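Local structure of pullulanase C protein (Klebsiella pneumoniae subsp. pneumoniae NTUH-K2044, 5HJ1) at residues S48-N53 and I83-E88. The protein binds vaccenic acid through its PDZ domain and probably takes part in type II secretion of pullulanase. Sequence-based numbering, arbitrary orientation.
Sequences SGLQAN and ITLTVE
Leu50 meets Leu85 and Val87 through one methyl group. Its backbone runs in the loop before strand 54-59, and the two partners are two residues apart on strand 82-89, so both point toward the loop. The CB of Leu50 is still remote, 6.3 Å from CG1 of Val87. The CG of Leu50 comes next, 5.3 Å from CD2 of Leu85, and touches neither residue. There the chain forks. CD1 continues the zigzag, anti to CA (chi2 177°). This CD1 of Leu50 stays 4.9 Å from CD2 of Leu85. The other branch, CD2, turns toward the strand and makes the contact. Leu50 CD2 sits 4.2 Å from CG1 of Val87 and 4.4 Å from CD2 of Leu85. Leu85 CD2 and Val87 CG1 are themselves 4.5 Å apart, and the Leu50 methyl sits across the pair. Leu85 extends CD2 toward Leu50 because its chi2 of 50° puts that methyl nearly anti to CA. Val87 offers CG1, while CG2 of Val87 remains 5.1 Å from CD2 of Leu50. The touching is purely apolar and light, with no hydrogen bond between the segments. All three residues are buried.

A polar tie lies beside it: the carbonyl of Gly49 accepts a hydrogen bond from Arg89, just past 83-88. The backbone of Leu50 also bonds to that of Leu44, which lines the fatty acid pocket. Leu85 belongs to the same pocket and packs against vaccenic acid, so the contact probably lies behind part of the lipid site. Phe98 of strand 92-99 touches both Leu50 and Leu85. The contact packs the loop before strand 54-59 against the antiparallel sheet of the PDZ domain, where strand 82-89 runs between strands 54-59 and 92-99.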
loop_
_atom_site.group_PDB
_atom_site.type_symbol
_atom_site.label_atom_id
_atom_site.label_comp_id
_atom_site.label_asym_id
_atom_site.label_seq_id
_atom_site.Cartn_x
_atom_site.Cartn_y
_atom_site.Cartn_z
ATOM N N SER A 48 5.419 -8.754 12.717
ATOM C CA SER A 48 4.010 -8.508 12.721
ATOM C C SER A 48 3.663 -7.303 11.899
ATOM O O SER A 48 2.659 -6.660 12.049
ATOM C CB SER A 48 3.485 -8.318 14.154
ATOM O OG SER A 48 3.306 -9.582 14.783
ATOM N N GLY A 49 4.529 -6.921 10.945
ATOM C CA GLY A 49 4.296 -5.786 10.072
ATOM C C GLY A 49 4.510 -6.159 8.641
ATOM O O GLY A 49 4.052 -7.242 8.224
ATOM N N LEU A 50 5.149 -5.292 7.835
ATOM C CA LEU A 50 5.340 -5.618 6.438
ATOM C C LEU A 50 6.608 -6.441 6.271
ATOM O O LEU A 50 7.483 -6.501 7.124
ATOM C CB LEU A 50 5.513 -4.278 5.684
ATOM C CG LEU A 50 4.309 -3.401 5.631
ATOM C CD1 LEU A 50 4.628 -2.081 4.935
ATOM C CD2 LEU A 50 3.097 -4.048 4.994
ATOM N N GLN A 51 6.633 -7.108 5.129
ATOM C CA GLN A 51 7.780 -7.875 4.683
ATOM C C GLN A 51 8.246 -7.411 3.345
ATOM O O GLN A 51 7.448 -6.966 2.533
ATOM C CB GLN A 51 7.478 -9.349 4.674
ATOM C CG GLN A 51 7.286 -9.890 6.091
ATOM C CD GLN A 51 8.602 -9.986 6.858
ATOM O OE1 GLN A 51 9.529 -10.682 6.460
ATOM N NE2 GLN A 51 8.704 -9.245 7.959
ATOM N N ALA A 52 9.533 -7.517 3.088
ATOM C CA ALA A 52 10.062 -7.144 1.792
ATOM C C ALA A 52 9.307 -7.916 0.711
ATOM O O ALA A 52 8.999 -9.132 0.823
ATOM C CB ALA A 52 11.535 -7.555 1.690
ATOM N N ASN A 53 9.067 -7.198 -0.368
ATOM C CA ASN A 53 8.344 -7.750 -1.539
ATOM C C ASN A 53 6.917 -8.148 -1.297
ATOM O O ASN A 53 6.319 -8.895 -2.077
ATOM C CB ASN A 53 9.195 -8.843 -2.225
ATOM C CG ASN A 53 10.388 -8.283 -2.871
ATOM O OD1 ASN A 53 10.332 -7.290 -3.606
ATOM N ND2 ASN A 53 11.537 -8.875 -2.608
ATOM N N ILE A 83 -5.322 3.272 9.079
ATOM C CA ILE A 83 -5.657 2.674 7.818
ATOM C C ILE A 83 -5.160 1.267 7.750
ATOM O O ILE A 83 -4.206 0.890 8.496
ATOM C CB ILE A 83 -5.084 3.452 6.624
ATOM C CG1 ILE A 83 -3.536 3.519 6.701
ATOM C CG2 ILE A 83 -5.690 4.842 6.592
ATOM C CD1 ILE A 83 -2.944 4.111 5.468
ATOM N N THR A 84 -5.818 0.436 6.979
ATOM C CA THR A 84 -5.383 -0.943 6.881
ATOM C C THR A 84 -4.965 -1.276 5.472
ATOM O O THR A 84 -5.674 -0.930 4.508
ATOM C CB THR A 84 -6.518 -1.855 7.245
ATOM O OG1 THR A 84 -6.963 -1.538 8.587
ATOM C CG2 THR A 84 -6.176 -3.313 7.170
ATOM N N LEU A 85 -3.896 -2.017 5.361
ATOM C CA LEU A 85 -3.417 -2.494 4.087
ATOM C C LEU A 85 -3.565 -4.014 4.061
ATOM O O LEU A 85 -3.248 -4.713 5.081
ATOM C CB LEU A 85 -1.927 -2.188 3.966
ATOM C CG LEU A 85 -1.265 -1.983 2.675
ATOM C CD1 LEU A 85 -1.996 -0.983 1.766
ATOM C CD2 LEU A 85 0.166 -1.452 3.035
ATOM N N THR A 86 -4.126 -4.574 3.000
ATOM C CA THR A 86 -4.140 -5.989 2.751
ATOM C C THR A 86 -2.994 -6.309 1.779
ATOM O O THR A 86 -2.951 -5.708 0.709
ATOM C CB THR A 86 -5.452 -6.465 2.161
ATOM O OG1 THR A 86 -6.525 -6.088 3.023
ATOM C CG2 THR A 86 -5.465 -7.953 1.998
ATOM N N VAL A 87 -2.127 -7.221 2.190
ATOM C CA VAL A 87 -1.039 -7.673 1.334
ATOM C C VAL A 87 -1.148 -9.167 1.053
ATOM O O VAL A 87 -1.735 -9.899 1.863
ATOM C CB VAL A 87 0.358 -7.360 1.965
ATOM C CG1 VAL A 87 0.549 -5.861 2.151
ATOM C CG2 VAL A 87 0.567 -8.094 3.243
ATOM N N GLU A 88 -0.620 -9.592 -0.090
ATOM C CA GLU A 88 -0.492 -11.015 -0.410
ATOM C C GLU A 88 1.024 -11.303 -0.216
ATOM O O GLU A 88 1.964 -10.536 -0.692
ATOM C CB GLU A 88 -0.956 -11.208 -1.844
ATOM C CG GLU A 88 -1.620 -12.537 -2.120
ATOM C CD GLU A 88 -2.275 -12.525 -3.490
ATOM O OE1 GLU A 88 -1.529 -12.378 -4.478
ATOM O OE2 GLU A 88 -3.524 -12.616 -3.567
#